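Local atomic coordinates of vacuolar protein-sorting-associated protein 25 (Homo sapiens, PDB entry 3HTU), a protein that forms part of the ESCRT-II complex, which is required for multivesicular body formation and for sorting endosomal cargo proteins into these bodies. Residues Trp10-Leu13 and Ile14-Val18; Glu37-Glu40 and Asp41-Phe44; His45-Asp48 and Glu49-Leu53; Gln57-Gln61 and Glu62-Glu66. All coordinates share one frame; numbering follows the deposited sequence.

Contact 1. Residues Trp10-Leu13 and Ile14-Val18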
loop_
_atom_site.group_PDB
_atom_site.type_symbol
_atom_site.label_atom_id
_atom_site.label_comp_id
_atom_site.label_asym_id
_atom_site.label_seq_id
_atom_site.Cartn_x
_atom_site.Cartn_y
_atom_site.Cartn_z
ATOM N N TRP A 10 2.295 5.682 -12.754
ATOM C CA TRP A 10 2.405 5.425 -11.323
ATOM C C TRP A 10 2.383 3.910 -11.083
ATOM O O TRP A 10 3.136 3.391 -10.262
ATOM C CB TRP A 10 1.267 6.112 -10.546
ATOM C CG TRP A 10 1.463 7.603 -10.318
ATOM C CD1 TRP A 10 0.624 8.614 -10.710
ATOM C CD2 TRP A 10 2.557 8.234 -9.640
ATOM N NE1 TRP A 10 1.128 9.830 -10.317
ATOM C CE2 TRP A 10 2.314 9.627 -9.658
ATOM C CE3 TRP A 10 3.715 7.757 -9.006
ATOM C CZ2 TRP A 10 3.199 10.553 -9.082
ATOM C CZ3 TRP A 10 4.589 8.672 -8.435
ATOM C CH2 TRP A 10 4.323 10.058 -8.478
ATOM N N GLY A 11 1.507 3.225 -11.818
ATOM C CA GLY A 11 1.388 1.760 -11.783
ATOM C C GLY A 11 2.711 1.103 -12.113
ATOM O O GLY A 11 3.198 0.263 -11.350
ATOM N N LYS A 12 3.297 1.512 -13.242
ATOM C CA LYS A 12 4.615 1.040 -13.677
ATOM C C LYS A 12 5.679 1.230 -12.586
ATOM O O LYS A 12 6.468 0.335 -12.339
ATOM C CB LYS A 12 5.030 1.744 -14.981
ATOM C CG LYS A 12 6.354 1.273 -15.608
ATOM C CD LYS A 12 6.514 1.816 -17.027
ATOM C CE LYS A 12 7.839 1.403 -17.663
ATOM N NZ LYS A 12 7.915 -0.054 -18.009
ATOM N N LEU A 13 5.678 2.389 -11.928
ATOM C CA LEU A 13 6.643 2.680 -10.865
ATOM C C LEU A 13 6.452 1.854 -9.600
ATOM O O LEU A 13 7.434 1.398 -8.994
ATOM C CB LEU A 13 6.630 4.173 -10.498
ATOM C CG LEU A 13 7.236 5.193 -11.469
ATOM C CD1 LEU A 13 6.928 6.613 -10.993
ATOM C CD2 LEU A 13 8.745 5.006 -11.639
ATOM N N ILE A 14 5.199 1.672 -9.184
ATOM C CA ILE A 14 4.924 0.909 -7.977
ATOM C C ILE A 14 5.324 -0.548 -8.190
ATOM O O ILE A 14 5.927 -1.172 -7.323
ATOM C CB ILE A 14 3.429 0.992 -7.554
ATOM C CG1 ILE A 14 3.074 2.406 -7.081
ATOM C CG2 ILE A 14 3.115 -0.017 -6.435
ATOM C CD1 ILE A 14 1.613 2.764 -7.296
ATOM N N TYR A 15 4.976 -1.078 -9.354
ATOM C CA TYR A 15 5.157 -2.502 -9.619
ATOM C C TYR A 15 6.637 -2.831 -9.763
ATOM O O TYR A 15 7.083 -3.907 -9.378
ATOM C CB TYR A 15 4.375 -2.926 -10.858
ATOM C CG TYR A 15 4.415 -4.416 -11.082
ATOM C CD1 TYR A 15 3.554 -5.265 -10.390
ATOM C CD2 TYR A 15 5.331 -4.979 -11.955
ATOM C CE1 TYR A 15 3.606 -6.626 -10.565
ATOM C CE2 TYR A 15 5.384 -6.352 -12.145
ATOM C CZ TYR A 15 4.512 -7.169 -11.452
ATOM O OH TYR A 15 4.546 -8.533 -11.630
ATOM N N GLN A 16 7.380 -1.882 -10.330
ATOM C CA GLN A 16 8.830 -1.916 -10.377
ATOM C C GLN A 16 9.406 -2.056 -8.960
ATOM O O GLN A 16 10.314 -2.847 -8.747
ATOM C CB GLN A 16 9.321 -0.623 -11.026
ATOM C CG GLN A 16 10.327 -0.778 -12.138
ATOM C CD GLN A 16 10.531 0.520 -12.924
ATOM O OE1 GLN A 16 10.540 0.516 -14.158
ATOM N NE2 GLN A 16 10.693 1.634 -12.214
ATOM N N TRP A 17 8.869 -1.297 -7.996
ATOM C CA TRP A 17 9.398 -1.301 -6.626
ATOM C C TRP A 17 9.089 -2.597 -5.868
ATOM O O TRP A 17 9.916 -3.083 -5.090
ATOM C CB TRP A 17 8.898 -0.087 -5.813
ATOM C CG TRP A 17 9.379 -0.157 -4.407
ATOM C CD1 TRP A 17 10.599 0.242 -3.942
ATOM C CD2 TRP A 17 8.692 -0.740 -3.286
ATOM N NE1 TRP A 17 10.707 -0.030 -2.601
ATOM C CE2 TRP A 17 9.551 -0.631 -2.170
ATOM C CE3 TRP A 17 7.430 -1.330 -3.114
ATOM C CZ2 TRP A 17 9.193 -1.087 -0.897
ATOM C CZ3 TRP A 17 7.069 -1.780 -1.845
ATOM C CH2 TRP A 17 7.950 -1.658 -0.754
ATOM N N VAL A 18 7.890 -3.133 -6.075
ATOM C CA VAL A 18 7.482 -4.383 -5.432
ATOM C C VAL A 18 8.397 -5.519 -5.890
ATOM O O VAL A 18 8.782 -6.366 -5.088
ATOM C CB VAL A 18 5.997 -4.744 -5.721
ATOM C CG1 VAL A 18 5.625 -6.081 -5.077
ATOM C CG2 VAL A 18 5.057 -3.637 -5.238
#
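Trp-10 to Leu-13 meet Ile-14 to Trp-17 one turn further along helix 7-19, the first helix of this C-terminal winged-helix domain, and the contact is local, made by residues three to four positions apart. Four successive i to i+4 backbone bonds hold it, pairing Trp-10 with Ile-14, Gly-11 with Tyr-15, Lys-12 with Gln-16 and Leu-13 with Trp-17. In the first, Ile-14 N donates to Trp-10 O at 2.9 Å. The last, from Trp-17 N to Leu-13 O, is 3.2 Å long. The first three are similarly straight, and the last is more bent, at 145°.

Side chains lean on the same carbonyls. Ile-14 places CG1 beside its own backbone N (chi1 -68°), which lays that branch along the preceding turn, with CG1 3.3 Å from Trp-10 O. Branched and wholly apolar, Ile-14 suits this buried flank, where Leu-52 and Ala-55 of helix 49-61 and Phe-78 of strand 75-78 also touch it. Gln-16 rests CB against the carbonyl oxygens of Lys-12 and Leu-13, and its amide NE2 passes Leu-13 CD2 at 3.9 Å; a long polar residue suits this partly exposed side. Gly-11, buried and without a side chain, presents bare backbone to Leu-59 of helix 49-61. Lys-12 takes an extended course on the exposed side. Tyr-15 combines an apolar ring against Phe-78 with a hydroxyl bonded to the C-terminal carboxylate of Phe-79. Such an amphipathic first helix, apolar toward the later helices and the sheet, is characteristic of the winged-helix fold.

Contact 2. Residues Glu37-Glu40 and Asp41-Phe44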
loop_
_atom_site.group_PDB
_atom_site.type_symbol
_atom_site.label_atom_id
_atom_site.label_comp_id
_atom_site.label_asym_id
_atom_site.label_seq_id
_atom_site.Cartn_x
_atom_site.Cartn_y
_atom_site.Cartn_z
ATOM N N GLU A 37 7.517 2.862 5.839
ATOM C CA GLU A 37 8.962 3.069 5.970
ATOM C C GLU A 37 9.744 2.585 4.753
ATOM O O GLU A 37 10.678 3.258 4.290
ATOM C CB GLU A 37 9.504 2.361 7.217
ATOM C CG GLU A 37 9.423 3.196 8.489
ATOM C CD GLU A 37 10.742 3.286 9.243
ATOM O OE1 GLU A 37 10.743 3.893 10.336
ATOM O OE2 GLU A 37 11.772 2.768 8.752
ATOM N N ASP A 38 9.355 1.416 4.243
ATOM C CA ASP A 38 10.118 0.714 3.206
ATOM C C ASP A 38 10.063 1.425 1.858
ATOM O O ASP A 38 10.898 1.188 0.985
ATOM C CB ASP A 38 9.612 -0.725 3.075
ATOM C CG ASP A 38 9.754 -1.515 4.374
ATOM O OD1 ASP A 38 10.840 -1.453 4.997
ATOM O OD2 ASP A 38 8.777 -2.188 4.775
ATOM N N THR A 39 9.085 2.310 1.707
ATOM C CA THR A 39 8.852 2.998 0.437
ATOM C C THR A 39 9.119 4.508 0.546
ATOM O O THR A 39 8.819 5.269 -0.379
ATOM C CB THR A 39 7.414 2.715 -0.065
ATOM O OG1 THR A 39 7.183 3.395 -1.304
ATOM C CG2 THR A 39 6.397 3.169 0.959
ATOM N N GLU A 40 9.695 4.922 1.680
ATOM C CA GLU A 40 9.873 6.343 2.030
ATOM C C GLU A 40 10.658 7.178 1.024
ATOM O O GLU A 40 10.418 8.380 0.887
ATOM C CB GLU A 40 10.485 6.495 3.429
ATOM C CG GLU A 40 9.446 6.558 4.533
ATOM C CD GLU A 40 10.023 6.819 5.915
ATOM O OE1 GLU A 40 9.305 6.562 6.904
ATOM O OE2 GLU A 40 11.179 7.284 6.019
ATOM N N ASP A 41 11.590 6.541 0.323
ATOM C CA ASP A 41 12.434 7.245 -0.641
ATOM C C ASP A 41 11.961 7.093 -2.094
ATOM O O ASP A 41 12.580 7.632 -3.012
ATOM C CB ASP A 41 13.890 6.793 -0.482
ATOM C CG ASP A 41 14.481 7.206 0.851
ATOM O OD1 ASP A 41 14.825 8.403 1.006
ATOM O OD2 ASP A 41 14.602 6.336 1.744
ATOM N N GLU A 42 10.860 6.368 -2.294
ATOM C CA GLU A 42 10.312 6.140 -3.635
ATOM C C GLU A 42 9.485 7.304 -4.176
ATOM O O GLU A 42 8.916 8.092 -3.411
ATOM C CB GLU A 42 9.501 4.837 -3.680
ATOM C CG GLU A 42 10.057 3.777 -4.634
ATOM C CD GLU A 42 11.516 3.414 -4.379
ATOM O OE1 GLU A 42 12.092 2.706 -5.238
ATOM O OE2 GLU A 42 12.088 3.820 -3.335
ATOM N N GLU A 43 9.408 7.377 -5.503
ATOM C CA GLU A 43 8.680 8.441 -6.206
ATOM C C GLU A 43 7.186 8.493 -5.869
ATOM O O GLU A 43 6.554 9.550 -6.013
ATOM C CB GLU A 43 8.894 8.319 -7.722
ATOM C CG GLU A 43 10.384 8.298 -8.149
ATOM C CD GLU A 43 10.600 7.849 -9.588
ATOM O OE1 GLU A 43 10.281 8.625 -10.515
ATOM O OE2 GLU A 43 11.108 6.724 -9.793
ATOM N N PHE A 44 6.634 7.368 -5.405
ATOM C CA PHE A 44 5.208 7.282 -5.064
ATOM C C PHE A 44 4.871 7.482 -3.580
ATOM O O PHE A 44 3.702 7.440 -3.201
ATOM C CB PHE A 44 4.559 5.998 -5.629
ATOM C CG PHE A 44 5.238 4.716 -5.214
ATOM C CD1 PHE A 44 4.914 4.096 -4.013
ATOM C CD2 PHE A 44 6.166 4.113 -6.047
ATOM C CE1 PHE A 44 5.521 2.902 -3.639
ATOM C CE2 PHE A 44 6.786 2.924 -5.684
ATOM C CZ PHE A 44 6.467 2.318 -4.472
#
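With OG1 swung opposite its backbone N (chi1 180°), Thr-39 aims its hydroxyl at Phe-44, whose CG sits between the backbone N and the carbonyl carbon (chi1 56°) so that the ring folds back to meet it. The two side chains cross at about a right angle. OG1 comes obliquely to the ring near CE1, at 2.9 Å, a distance so short that its exact value is doubtful. Threonine fits because its hydroxyl also bonds to Leu-33 O at the end of helix 30-35, which satisfies this buried polar atom.

Glu-42 touches both. Its CB rests 3.9 Å above one face of the Phe-44 ring, shifted toward the rim, and is also 3.6 Å from Thr-39 OG1. The backbone joins the same residues: Glu-42 N donates to Thr-39 O at 3.0 Å with an angle of 157° at the hydrogen, approaching from well above the carbonyl plane. One step earlier, Glu-40 N is bonded to Glu-37 O at 3.2 Å.

The acidic residues suit the outer side of this loop. Glu-40 OE2 and Asp-41 OD2 stand 5.6 Å apart, and their mutual repulsion is probably eased by their exposure. Phe-44, by contrast, is buried, and an aromatic ring fills its place against Trp-10 and Ile-14 of helix 7-19, while Glu-42 reaches Trp-17. The Glu-40 N and Glu-42 N bonds close two overlapping type I beta turns, Glu-37 to Glu-40 and Thr-39 to Glu-42, within the loop that links the second and third helices of the winged-helix domain.

Contact 3. Residues His45-Asp48 and Glu49-Leu53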
loop_
_atom_site.group_PDB
_atom_site.type_symbol
_atom_site.label_atom_id
_atom_site.label_comp_id
_atom_site.label_asym_id
_atom_site.label_seq_id
_atom_site.Cartn_x
_atom_site.Cartn_y
_atom_site.Cartn_z
ATOM N N HIS A 45 5.872 7.727 -2.738
ATOM C CA HIS A 45 5.571 8.072 -1.357
ATOM C C HIS A 45 4.783 9.383 -1.353
ATOM O O HIS A 45 4.971 10.214 -2.230
ATOM C CB HIS A 45 6.840 8.185 -0.521
ATOM C CG HIS A 45 6.650 7.797 0.910
ATOM N ND1 HIS A 45 6.329 8.710 1.892
ATOM C CD2 HIS A 45 6.720 6.591 1.523
ATOM C CE1 HIS A 45 6.223 8.084 3.050
ATOM N NE2 HIS A 45 6.454 6.795 2.854
ATOM N N GLY A 46 3.866 9.541 -0.406
ATOM C CA GLY A 46 3.017 10.732 -0.372
ATOM C C GLY A 46 1.923 10.794 -1.432
ATOM O O GLY A 46 1.027 11.634 -1.339
ATOM N N LEU A 47 1.982 9.916 -2.437
ATOM C CA LEU A 47 0.914 9.812 -3.445
ATOM C C LEU A 47 -0.434 9.682 -2.743
ATOM O O LEU A 47 -0.556 8.910 -1.794
ATOM C CB LEU A 47 1.131 8.593 -4.347
ATOM C CG LEU A 47 0.878 8.615 -5.863
ATOM C CD1 LEU A 47 0.289 7.283 -6.324
ATOM C CD2 LEU A 47 0.011 9.776 -6.328
ATOM N N ASP A 48 -1.426 10.452 -3.198
ATOM C CA ASP A 48 -2.768 10.445 -2.619
ATOM C C ASP A 48 -3.473 9.089 -2.867
ATOM O O ASP A 48 -3.179 8.426 -3.860
ATOM C CB ASP A 48 -3.601 11.610 -3.193
ATOM C CG ASP A 48 -3.758 11.538 -4.715
ATOM O OD1 ASP A 48 -2.778 11.793 -5.447
ATOM O OD2 ASP A 48 -4.877 11.230 -5.191
ATOM N N GLU A 49 -4.391 8.693 -1.977
ATOM C CA GLU A 49 -5.084 7.399 -2.112
ATOM C C GLU A 49 -5.826 7.306 -3.432
ATOM O O GLU A 49 -5.828 6.248 -4.077
ATOM C CB GLU A 49 -6.073 7.116 -0.959
ATOM C CG GLU A 49 -6.326 5.591 -0.711
ATOM C CD GLU A 49 -7.809 5.185 -0.612
ATOM O OE1 GLU A 49 -8.085 4.104 -0.039
ATOM O OE2 GLU A 49 -8.705 5.923 -1.113
ATOM N N ALA A 50 -6.463 8.404 -3.826
ATOM C CA ALA A 50 -7.298 8.420 -5.030
ATOM C C ALA A 50 -6.512 8.037 -6.280
ATOM O O ALA A 50 -6.969 7.226 -7.079
ATOM C CB ALA A 50 -7.966 9.775 -5.206
ATOM N N THR A 51 -5.326 8.616 -6.432
ATOM C CA THR A 51 -4.478 8.375 -7.587
ATOM C C THR A 51 -3.809 6.997 -7.479
ATOM O O THR A 51 -3.637 6.319 -8.485
ATOM C CB THR A 51 -3.413 9.484 -7.737
ATOM O OG1 THR A 51 -4.059 10.766 -7.855
ATOM C CG2 THR A 51 -2.553 9.247 -8.976
ATOM N N LEU A 52 -3.450 6.604 -6.256
ATOM C CA LEU A 52 -2.904 5.287 -5.962
ATOM C C LEU A 52 -3.873 4.181 -6.368
ATOM O O LEU A 52 -3.460 3.185 -6.947
ATOM C CB LEU A 52 -2.580 5.167 -4.467
ATOM C CG LEU A 52 -2.140 3.798 -3.959
ATOM C CD1 LEU A 52 -0.739 3.490 -4.468
ATOM C CD2 LEU A 52 -2.215 3.716 -2.423
ATOM N N LEU A 53 -5.150 4.343 -6.040
ATOM C CA LEU A 53 -6.156 3.372 -6.470
ATOM C C LEU A 53 -6.293 3.244 -7.988
ATOM O O LEU A 53 -6.470 2.136 -8.501
ATOM C CB LEU A 53 -7.510 3.637 -5.827
ATOM C CG LEU A 53 -7.687 2.867 -4.520
ATOM C CD1 LEU A 53 -8.865 3.414 -3.758
ATOM C CD2 LEU A 53 -7.791 1.336 -4.739
#
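Asp-48 lays its carboxylate over the side chain of Thr-51, and one oxygen does double duty. OD2 accepts from Thr-51 OG1 at 2.8 Å through its syn lone pair, and from Thr-51 N at 2.9 Å from above the carboxylate plane. The torsion chi1 of 60° turns CG back toward the first turn of the helix, where the N-H groups lack the usual i to i-4 carbonyl partners of a helix interior. Two grips on a single oxygen fix the rotation of the carboxylate, and its negative charge is probably favoured by the positive end of the helix dipole. Aspartate is thus apt for this position, and threonine adds a second donor to its backbone N-H. The main chain takes up the helical pattern at once: Leu-52 N donates to Asp-48 O at 3.0 Å with an angle of 162°.

Below the cap, Leu-47 points both methyls at the helix. CD2 meets Thr-51 CG2 at 3.7 Å, the two side chains crossing nearly at right angles, and CD1 lies 4.0 Å from Leu-52 CB. Trp-10 of helix 7-19 borders Leu-47 and Thr-51. Glu-49, on the exposed side, turns its carboxylate to a salt bridge with Arg-74. Together these are an aspartate N-cap and a hydrophobic staple, opening helix 49-61, which corresponds in position to the recognition helix of DNA-binding winged-helix proteins.

Contact 4. Residues Gln57-Gln61 and Glu62-Glu66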
loop_
_atom_site.group_PDB
_atom_site.type_symbol
_atom_site.label_atom_id
_atom_site.label_comp_id
_atom_site.label_asym_id
_atom_site.label_seq_id
_atom_site.Cartn_x
_atom_site.Cartn_y
_atom_site.Cartn_z
ATOM N N GLN A 57 -5.603 0.000 -10.150
ATOM C CA GLN A 57 -6.656 -0.479 -11.058
ATOM C C GLN A 57 -6.093 -0.807 -12.446
ATOM O O GLN A 57 -6.480 -1.812 -13.045
ATOM C CB GLN A 57 -7.830 0.524 -11.135
ATOM C CG GLN A 57 -8.755 0.514 -9.880
ATOM C CD GLN A 57 -9.560 1.794 -9.671
ATOM O OE1 GLN A 57 -9.616 2.684 -10.540
ATOM N NE2 GLN A 57 -10.188 1.896 -8.507
ATOM N N ALA A 58 -5.179 0.030 -12.947
ATOM C CA ALA A 58 -4.487 -0.250 -14.198
ATOM C C ALA A 58 -3.646 -1.524 -14.088
ATOM O O ALA A 58 -3.644 -2.342 -15.011
ATOM C CB ALA A 58 -3.619 0.936 -14.633
ATOM N N LEU A 59 -2.960 -1.689 -12.953
ATOM C CA LEU A 59 -2.240 -2.933 -12.634
ATOM C C LEU A 59 -3.186 -4.127 -12.582
ATOM O O LEU A 59 -2.928 -5.125 -13.245
ATOM C CB LEU A 59 -1.454 -2.817 -11.324
ATOM C CG LEU A 59 0.052 -2.485 -11.252
ATOM C CD1 LEU A 59 0.722 -2.043 -12.544
ATOM C CD2 LEU A 59 0.330 -1.514 -10.131
ATOM N N GLN A 60 -4.274 -4.024 -11.818
ATOM C CA GLN A 60 -5.262 -5.101 -11.760
ATOM C C GLN A 60 -5.766 -5.544 -13.151
ATOM O O GLN A 60 -5.934 -6.748 -13.390
ATOM C CB GLN A 60 -6.435 -4.788 -10.817
ATOM C CG GLN A 60 -7.540 -5.860 -10.849
ATOM C CD GLN A 60 -8.253 -6.107 -9.525
ATOM O OE1 GLN A 60 -8.120 -5.353 -8.572
ATOM N NE2 GLN A 60 -9.031 -7.200 -9.474
ATOM N N GLN A 61 -6.007 -4.575 -14.036
ATOM C CA GLN A 61 -6.428 -4.852 -15.429
ATOM C C GLN A 61 -5.426 -5.703 -16.204
ATOM O O GLN A 61 -5.819 -6.448 -17.095
ATOM C CB GLN A 61 -6.697 -3.554 -16.203
ATOM C CG GLN A 61 -8.115 -2.987 -16.046
ATOM C CD GLN A 61 -8.353 -1.727 -16.893
ATOM O OE1 GLN A 61 -8.941 -1.788 -17.986
ATOM N NE2 GLN A 61 -7.886 -0.579 -16.395
ATOM N N GLU A 62 -4.139 -5.554 -15.885
ATOM C CA GLU A 62 -3.052 -6.341 -16.484
ATOM C C GLU A 62 -2.718 -7.587 -15.661
ATOM O O GLU A 62 -1.714 -8.246 -15.933
ATOM C CB GLU A 62 -1.775 -5.499 -16.590
ATOM C CG GLU A 62 -1.859 -4.272 -17.460
ATOM C CD GLU A 62 -0.688 -3.344 -17.231
ATOM O OE1 GLU A 62 -0.734 -2.190 -17.713
ATOM O OE2 GLU A 62 0.283 -3.763 -16.558
ATOM N N HIS A 63 -3.550 -7.898 -14.658
ATOM C CA HIS A 63 -3.417 -9.104 -13.801
ATOM C C HIS A 63 -2.213 -9.054 -12.857
ATOM O O HIS A 63 -1.845 -10.058 -12.240
ATOM C CB HIS A 63 -3.413 -10.418 -14.621
ATOM C CG HIS A 63 -4.310 -10.382 -15.817
ATOM N ND1 HIS A 63 -5.681 -10.500 -15.724
ATOM C CD2 HIS A 63 -4.034 -10.204 -17.132
ATOM C CE1 HIS A 63 -6.208 -10.410 -16.933
ATOM N NE2 HIS A 63 -5.230 -10.229 -17.805
ATOM N N LYS A 64 -1.618 -7.871 -12.738
ATOM C CA LYS A 64 -0.442 -7.673 -11.895
ATOM C C LYS A 64 -0.775 -7.393 -10.439
ATOM O O LYS A 64 0.115 -7.323 -9.597
ATOM C CB LYS A 64 0.422 -6.539 -12.455
ATOM C CG LYS A 64 0.969 -6.838 -13.853
ATOM C CD LYS A 64 2.037 -5.836 -14.255
ATOM C CE LYS A 64 2.489 -6.091 -15.673
ATOM N NZ LYS A 64 3.740 -5.353 -16.026
ATOM N N ALA A 65 -2.054 -7.269 -10.136
ATOM C CA ALA A 65 -2.509 -6.851 -8.810
ATOM C C ALA A 65 -3.957 -7.228 -8.620
ATOM O O ALA A 65 -4.715 -7.286 -9.579
ATOM C CB ALA A 65 -2.345 -5.331 -8.637
ATOM N N GLU A 66 -4.326 -7.521 -7.377
ATOM C CA GLU A 66 -5.724 -7.638 -7.011
ATOM C C GLU A 66 -5.958 -6.752 -5.787
ATOM O O GLU A 66 -5.302 -6.908 -4.758
ATOM C CB GLU A 66 -6.113 -9.083 -6.704
ATOM C CG GLU A 66 -7.611 -9.257 -6.505
ATOM C CD GLU A 66 -8.027 -10.710 -6.258
ATOM O OE1 GLU A 66 -7.358 -11.639 -6.780
ATOM O OE2 GLU A 66 -9.022 -10.918 -5.529
#
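Ala-65 directs its methyl at the helix it has just left, where CB lies 3.8 Å from Leu-59 CB; a small side chain lets the strand begin hard against the helix end. With CG opposite its backbone N (chi1 175°), Gln-60 passes the Ala-65 carbonyl toward Glu-66, its CA 3.1 Å from Ala-65 O in a CA-H...O contact. Farther out, Gln-60 crosses Glu-66 at a slant, amide and carboxylate planes 43° apart, with NE2 3.9 Å from Glu-66 CG. A bond from Ile-67 N to Gln-60 OE1 holds that amide.

The chain reversal between helix 49-61 and strand 65-68 is a Schellman motif: Lys-64 N donates to Leu-59 O at 3.1 Å, and His-63 N to Gln-60 O at 2.9 Å. His-63 is the C-prime residue, with a positive phi of 70°, and its ring turns one face to Gln-61 O, 3.9 Å above the plane. Extended Lys-64 makes a long salt bridge, NZ to Glu-62 OE2 at 3.8 Å. Glu-66, pointing away from the helix, has both carboxylate oxygens hydrogen-bonded to a chain of another protein, which also bonds to His-63 O through a basic side chain.

The four contacts follow one another along the chain without interleaving. Contact 1, on helix 7-19, packs against each of the others, 11 to 12 Å away between centres: contact 2 through Trp-10 and Trp-17, contact 3 through Trp-10 and Ile-14, contact 4 through Gly-11 and Tyr-15. Contact 2 runs straight into contact 3, where Thr-39 and Glu-40 touch His-45. Contacts 3 and 4 mark the two ends of helix 49-61, with centres about 16 Å apart. Contacts 2 and 4 lie on opposite sides of the chain's centre, their nearest atoms about 9 Å apart. Helix 7-19 thus ties the acidic loop, helix 49-61 and strand 65-68 together, while contact 4 engages the partner protein.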